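Local coordinates for protein SAHS4 (Ramazzottius varieornatus, PDB 5Z4G) that binds zinc and probably acts as a secreted, heat-soluble molecular shield that helps tardigrades survive the loss of water, at residues G57-L62 against P81-K86; T34-E39 against K153-K158. All coordinates share one frame; numbering follows the deposited sequence. Where two conformers were deposited one is given.

Contact 1 of 2, residues G57-L62 against P81-K86; sequences GKQKTL and PGTEHK. With ZN (zinc ion), chain D.
The carboxamide of Gln59 carries the polar side of this contact between two surface loops. Its NE2 donates to Pro81 O at 2.8 Å, meeting that oxygen from above the carbonyl plane, 43° out of it, although the oxygen itself lies close to the plane of the amide. The second N-H of NE2 turns back to Lys60 O at 3.0 Å in a nearly straight bond that uses a carbonyl lone pair. With both hydrogens engaged, the amide is fixed in rotation and OE1 faces the CG2 methyl of Thr83, 3.4 Å away. Reaching this position takes a bent chain: CG stands anti to the backbone N (chi1 -176°), and a turn at chi2 (62°) brings the amide up to Pro81. The proline ring adds the apolar half, its CG 3.8 Å from Leu62 CD1 and its CD 3.3 Å from Lys60 O. A leucine in place of Gln59 would probably leave Pro81 O with just the weak water bond described next and Lys60 O without the NE2 bond, so that the two loops lose their direct polar link. A water accepts from Lys60 N and donates weakly to Pro81 O. In the next shell, Thr83 OG1 is hydrogen-bonded to Phe80 O. His85 ND1 binds zinc at 2.1 Å, the ion being shared with His101. The contact thus ties the segment entering strand 62-66 to the loop between the antiparallel strands 74-79 and 86-91, the latter an outermost strand of the sheet.

Contact 2 of 2, residues T34-E39 against K153-K158; sequences TPENWE and KRWYKK
Pro35 and Glu36 meet strand 150-159 at Lys153 and Arg154, where the first helical segment of this fatty-acid-binding-protein-like beta-barrel begins. Pro35 lies alongside Arg154, the two side chains pointing the same way, with its CG 3.9 Å from Arg154 CG. Pro35 CB also rests 3.3 Å from Lys153 O. Next in sequence, Glu36 pairs with Lys153 in a single antiparallel, hydrogen-bonded bridge: Glu36 N donates to Lys153 O at 2.7 Å, and Lys153 N returns a bond to Glu36 O at 3.1 Å. In the modelled conformer of Trp155, the glutamate side chain, extended beyond CG, runs obliquely past the six-membered ring, its carboxylate plane 51° from the ring plane and Glu36 OE1 3.3 Å from Trp155 CH2. That conformer has CG anti to its own carbonyl carbon (chi1 -70°), which lets the far end of the indole come up to Glu36. A type II turn from Pro35 to Trp38 then carries the chain over Asn37, at the N-cap position, into helix 38-44. Trp38 folds back so that one indole face receives Pro35 CD. Arg154, extended from CG to NE, hydrogen-bonds through NH1 to Thr61 OG1 and, at 3.2 Å, to Tyr156 OH, which is tilted 26° from the guanidinium plane.

The centres of contact 1 and contact 2 lie about 15 Å apart, and contact 1 is nested within the long chain excursion that contact 2 closes: 34-39 comes first, then 57-62 and 81-86, and finally 153-158. They meet directly where Thr61 OG1 and Arg154 NH1 approach to 2.8 Å, a probable hydrogen bond. All the strands involved belong to one antiparallel sheet, in which 26-30 separates 62-66 from 150-159. Contact 2 brings the approach to helix 38-44 onto the last strand, whereas contact 1 joins the connection after helix 49-52 to the loop carrying zinc ligand His85. Arg154 thereby connects strand 150-159 to the segment that leads into strand 62-66, past the intervening strand 26-30.

Contact 1 of 2, residues G57-L62 against P81-K86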
loop_
_atom_site.group_PDB
_atom_site.type_symbol
_atom_site.label_atom_id
_atom_site.label_comp_id
_atom_site.label_asym_id
_atom_site.label_seq_id
_atom_site.Cartn_x
_atom_site.Cartn_y
_atom_site.Cartn_z
ATOM N N GLY A 57 1.770 -17.507 3.275
ATOM C CA GLY A 57 3.034 -18.241 3.342
ATOM C C GLY A 57 4.227 -17.403 3.761
ATOM O O GLY A 57 4.079 -16.390 4.449
ATOM N N LYS A 58 5.413 -17.833 3.333
ATOM C CA LYS A 58 6.670 -17.155 3.672
ATOM C C LYS A 58 6.950 -15.901 2.835
ATOM O O LYS A 58 7.926 -15.199 3.099
ATOM C CB LYS A 58 7.852 -18.130 3.584
ATOM C CG LYS A 58 8.008 -19.030 4.805
ATOM C CD LYS A 58 9.325 -19.798 4.793
ATOM C CE LYS A 58 9.187 -21.164 4.134
ATOM N NZ LYS A 58 10.431 -21.972 4.280
ATOM N N GLN A 59 6.089 -15.618 1.853
ATOM C CA GLN A 59 6.292 -14.513 0.910
ATOM C C GLN A 59 6.295 -13.131 1.576
ATOM O O GLN A 59 5.306 -12.716 2.172
ATOM C CB GLN A 59 5.250 -14.563 -0.220
ATOM C CG GLN A 59 5.442 -13.507 -1.306
ATOM C CD GLN A 59 6.766 -13.655 -2.034
ATOM O OE1 GLN A 59 7.018 -14.666 -2.696
ATOM N NE2 GLN A 59 7.622 -12.653 -1.907
ATOM N N LYS A 60 7.421 -12.433 1.467
ATOM C CA LYS A 60 7.543 -11.065 1.980
ATOM C C LYS A 60 7.104 -10.018 0.966
ATOM O O LYS A 60 7.219 -10.217 -0.243
ATOM C CB LYS A 60 8.984 -10.786 2.425
ATOM C CG LYS A 60 9.444 -11.617 3.614
ATOM C CD LYS A 60 8.758 -11.167 4.892
ATOM C CE LYS A 60 9.428 -11.754 6.111
ATOM N NZ LYS A 60 8.759 -11.272 7.347
ATOM N N THR A 61 6.604 -8.902 1.483
ATOM C CA THR A 61 6.391 -7.697 0.706
ATOM C C THR A 61 7.398 -6.663 1.175
ATOM O O THR A 61 7.545 -6.430 2.383
ATOM C CB THR A 61 4.968 -7.124 0.937
ATOM O OG1 THR A 61 3.982 -8.100 0.588
ATOM C CG2 THR A 61 4.717 -5.846 0.130
ATOM N N LEU A 62 8.076 -6.044 0.215
ATOM C CA LEU A 62 8.899 -4.874 0.473
ATOM C C LEU A 62 8.202 -3.649 -0.095
ATOM O O LEU A 62 7.744 -3.653 -1.235
ATOM C CB LEU A 62 10.301 -5.036 -0.123
ATOM C CG LEU A 62 11.093 -6.270 0.309
ATOM C CD1 LEU A 62 12.476 -6.252 -0.324
ATOM C CD2 LEU A 62 11.188 -6.396 1.827
ATOM N N PRO A 81 9.869 -10.350 -3.164
ATOM C CA PRO A 81 11.099 -11.114 -3.446
ATOM C C PRO A 81 10.830 -12.600 -3.674
ATOM O O PRO A 81 10.206 -13.254 -2.834
ATOM C CB PRO A 81 11.946 -10.910 -2.183
ATOM C CG PRO A 81 11.467 -9.632 -1.610
ATOM C CD PRO A 81 10.001 -9.561 -1.921
ATOM N N GLY A 82 11.278 -13.099 -4.828
ATOM C CA GLY A 82 11.014 -14.468 -5.267
ATOM C C GLY A 82 10.050 -14.557 -6.440
ATOM O O GLY A 82 10.050 -15.548 -7.166
ATOM N N THR A 83 9.229 -13.520 -6.617
ATOM C CA THR A 83 8.203 -13.465 -7.671
ATOM C C THR A 83 8.421 -12.265 -8.613
ATOM O O THR A 83 9.321 -11.449 -8.387
ATOM C CB THR A 83 6.772 -13.390 -7.081
ATOM O OG1 THR A 83 6.577 -12.120 -6.447
ATOM C CG2 THR A 83 6.499 -14.516 -6.080
ATOM N N GLU A 84 7.585 -12.164 -9.649
ATOM C CA GLU A 84 7.674 -11.093 -10.658
ATOM C C GLU A 84 6.569 -10.017 -10.539
ATOM O O GLU A 84 6.324 -9.262 -11.493
ATOM C CB GLU A 84 7.681 -11.682 -12.087
ATOM C CG GLU A 84 8.465 -12.981 -12.295
ATOM C CD GLU A 84 9.956 -12.868 -12.009
ATOM O OE1 GLU A 84 10.521 -13.838 -11.459
ATOM O OE2 GLU A 84 10.570 -11.826 -12.331
ATOM N N HIS A 85 5.888 -10.020 -9.399
ATOM C CA HIS A 85 4.869 -9.035 -9.115
ATOM C C HIS A 85 5.600 -7.888 -8.452
ATOM O O HIS A 85 5.854 -7.895 -7.241
ATOM C CB HIS A 85 3.758 -9.614 -8.231
ATOM C CG HIS A 85 3.269 -10.956 -8.680
ATOM N ND1 HIS A 85 2.251 -11.116 -9.598
ATOM C CD2 HIS A 85 3.677 -12.203 -8.352
ATOM C CE1 HIS A 85 2.046 -12.405 -9.801
ATOM N NE2 HIS A 85 2.899 -13.086 -9.058
ATOM N N LYS A 86 6.017 -6.945 -9.287
ATOM C CA LYS A 86 6.570 -5.676 -8.806
ATOM C C LYS A 86 5.731 -4.488 -9.270
ATOM O O LYS A 86 4.984 -4.588 -10.247
ATOM C CB LYS A 86 8.043 -5.526 -9.227
ATOM C CG LYS A 86 8.291 -5.416 -10.730
ATOM C CD LYS A 86 9.770 -5.268 -11.087
ATOM C CE LYS A 86 10.394 -3.953 -10.619
ATOM N NZ LYS A 86 9.764 -2.718 -11.162
HETATM ZN ZN ZN D . 1.427 -10.025 -11.245
HETATM O O HOH W 1 9.873 -13.428 0.518
#

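Contact 2 of 2, residues T34-E39 against K153-K158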
loop_
_atom_site.group_PDB
_atom_site.type_symbol
_atom_site.label_atom_id
_atom_site.label_comp_id
_atom_site.label_asym_id
_atom_site.label_seq_id
_atom_site.Cartn_x
_atom_site.Cartn_y
_atom_site.Cartn_z
ATOM N N THR A 34 -0.012 -13.307 8.183
ATOM C CA THR A 34 -1.047 -12.680 7.370
ATOM C C THR A 34 -1.610 -11.447 8.075
ATOM O O THR A 34 -1.520 -11.351 9.296
ATOM C CB THR A 34 -2.197 -13.667 7.071
ATOM O OG1 THR A 34 -2.635 -14.281 8.290
ATOM C CG2 THR A 34 -1.735 -14.738 6.095
ATOM N N PRO A 35 -2.184 -10.492 7.309
ATOM C CA PRO A 35 -2.782 -9.311 7.936
ATOM C C PRO A 35 -3.856 -9.673 8.961
ATOM O O PRO A 35 -4.500 -10.722 8.837
ATOM C CB PRO A 35 -3.419 -8.587 6.752
ATOM C CG PRO A 35 -2.530 -8.942 5.612
ATOM C CD PRO A 35 -2.235 -10.396 5.838
ATOM N N GLU A 36 -4.007 -8.833 9.983
ATOM C CA GLU A 36 -5.134 -8.930 10.911
ATOM C C GLU A 36 -6.440 -8.878 10.125
ATOM O O GLU A 36 -6.594 -8.043 9.224
ATOM C CB GLU A 36 -5.091 -7.802 11.938
ATOM C CG GLU A 36 -4.772 -8.247 13.359
ATOM C CD GLU A 36 -5.186 -7.224 14.409
ATOM O OE1 GLU A 36 -4.407 -7.004 15.360
ATOM O OE2 GLU A 36 -6.285 -6.636 14.292
ATOM N N ASN A 37 -7.352 -9.798 10.453
ATOM C CA ASN A 37 -8.659 -9.923 9.795
ATOM C C ASN A 37 -8.589 -10.319 8.299
ATOM O O ASN A 37 -9.540 -10.100 7.542
ATOM C CB ASN A 37 -9.488 -8.639 10.007
ATOM C CG ASN A 37 -10.981 -8.894 10.015
ATOM O OD1 ASN A 37 -11.445 -9.938 10.474
ATOM N ND2 ASN A 37 -11.745 -7.926 9.523
ATOM N N TRP A 38 -7.469 -10.919 7.889
ATOM C CA TRP A 38 -7.248 -11.322 6.496
ATOM C C TRP A 38 -8.329 -12.223 5.912
ATOM O O TRP A 38 -8.771 -11.986 4.784
ATOM C CB TRP A 38 -5.873 -11.977 6.330
ATOM C CG TRP A 38 -5.476 -12.281 4.904
ATOM C CD1 TRP A 38 -5.186 -13.509 4.385
ATOM C CD2 TRP A 38 -5.313 -11.341 3.827
ATOM N NE1 TRP A 38 -4.844 -13.397 3.057
ATOM C CE2 TRP A 38 -4.909 -12.079 2.688
ATOM C CE3 TRP A 38 -5.463 -9.945 3.713
ATOM C CZ2 TRP A 38 -4.663 -11.473 1.443
ATOM C CZ3 TRP A 38 -5.218 -9.338 2.470
ATOM C CH2 TRP A 38 -4.816 -10.107 1.355
ATOM N N GLU A 39 -8.750 -13.241 6.675
ATOM C CA GLU A 39 -9.768 -14.189 6.211
ATOM C C GLU A 39 -11.059 -13.466 5.827
ATOM O O GLU A 39 -11.576 -13.675 4.728
ATOM C CB GLU A 39 -10.048 -15.298 7.237
ATOM C CG GLU A 39 -10.733 -16.520 6.627
ATOM C CD GLU A 39 -11.381 -17.451 7.643
ATOM O OE1 GLU A 39 -11.233 -18.678 7.484
ATOM O OE2 GLU A 39 -12.049 -16.976 8.586
ATOM N N LYS A 153 -5.502 -5.227 8.515
ATOM C CA LYS A 153 -4.357 -4.434 8.967
ATOM C C LYS A 153 -3.098 -5.254 8.820
ATOM O O LYS A 153 -3.035 -6.398 9.258
ATOM C CB LYS A 153 -4.526 -3.974 10.424
ATOM C CG LYS A 153 -5.789 -3.175 10.715
ATOM C CD LYS A 153 -6.016 -2.979 12.203
ATOM C CE LYS A 153 -7.338 -2.266 12.463
ATOM N NZ LYS A 153 -7.401 -1.703 13.842
ATOM N N ARG A 154 -2.098 -4.665 8.184
ATOM C CA ARG A 154 -0.800 -5.309 8.032
ATOM C C ARG A 154 0.300 -4.456 8.634
ATOM O O ARG A 154 0.293 -3.223 8.500
ATOM C CB ARG A 154 -0.509 -5.541 6.563
ATOM C CG ARG A 154 0.520 -6.611 6.328
ATOM C CD ARG A 154 0.743 -6.760 4.858
ATOM N NE ARG A 154 1.402 -8.022 4.574
ATOM C CZ ARG A 154 2.043 -8.284 3.445
ATOM N NH1 ARG A 154 2.144 -7.347 2.508
ATOM N NH2 ARG A 154 2.608 -9.469 3.271
ATOM N N TRP A 155 1.254 -5.116 9.288
ATOM C CA TRP A 155 2.384 -4.429 9.908
ATOM C C TRP A 155 3.690 -4.677 9.175
ATOM O O TRP A 155 3.925 -5.765 8.640
ATOM C CB TRP A 155 2.520 -4.816 11.383
ATOM C CG TRP A 155 1.404 -4.265 12.225
ATOM C CD1 TRP A 155 1.414 -3.097 12.934
ATOM C CD2 TRP A 155 0.110 -4.846 12.425
ATOM N NE1 TRP A 155 0.206 -2.917 13.571
ATOM C CE2 TRP A 155 -0.612 -3.975 13.278
ATOM C CE3 TRP A 155 -0.510 -6.024 11.973
ATOM C CZ2 TRP A 155 -1.925 -4.242 13.690
ATOM C CZ3 TRP A 155 -1.821 -6.291 12.386
ATOM C CH2 TRP A 155 -2.511 -5.399 13.235
ATOM N N TYR A 156 4.525 -3.640 9.161
ATOM C CA TYR A 156 5.838 -3.665 8.512
ATOM C C TYR A 156 6.885 -3.125 9.470
ATOM O O TYR A 156 6.569 -2.300 10.334
ATOM C CB TYR A 156 5.854 -2.766 7.267
ATOM C CG TYR A 156 4.910 -3.159 6.151
ATOM C CD1 TYR A 156 3.528 -2.922 6.251
ATOM C CD2 TYR A 156 5.396 -3.731 4.973
ATOM C CE1 TYR A 156 2.670 -3.290 5.238
ATOM C CE2 TYR A 156 4.539 -4.110 3.948
ATOM C CZ TYR A 156 3.174 -3.866 4.081
ATOM O OH TYR A 156 2.272 -4.203 3.086
ATOM N N LYS A 157 8.126 -3.580 9.289
ATOM C CA LYS A 157 9.293 -3.077 10.015
ATOM C C LYS A 157 10.169 -2.308 9.055
ATOM O O LYS A 157 10.348 -2.726 7.904
ATOM C CB LYS A 157 10.104 -4.239 10.613
ATOM C CG LYS A 157 9.456 -4.963 11.786
ATOM C CD LYS A 157 9.267 -4.099 13.031
ATOM C CE LYS A 157 10.549 -3.831 13.804
ATOM N NZ LYS A 157 10.256 -3.125 15.084
ATOM N N LYS A 158 10.729 -1.194 9.527
ATOM C CA LYS A 158 11.637 -0.390 8.695
ATOM C C LYS A 158 12.926 -1.152 8.449
ATOM O O LYS A 158 13.473 -1.798 9.354
ATOM C CB LYS A 158 11.940 0.954 9.339
ATOM C CG LYS A 158 12.640 1.936 8.408
ATOM C CD LYS A 158 12.922 3.256 9.098
ATOM C CE LYS A 158 11.691 4.139 9.127
ATOM N NZ LYS A 158 12.054 5.500 9.614
#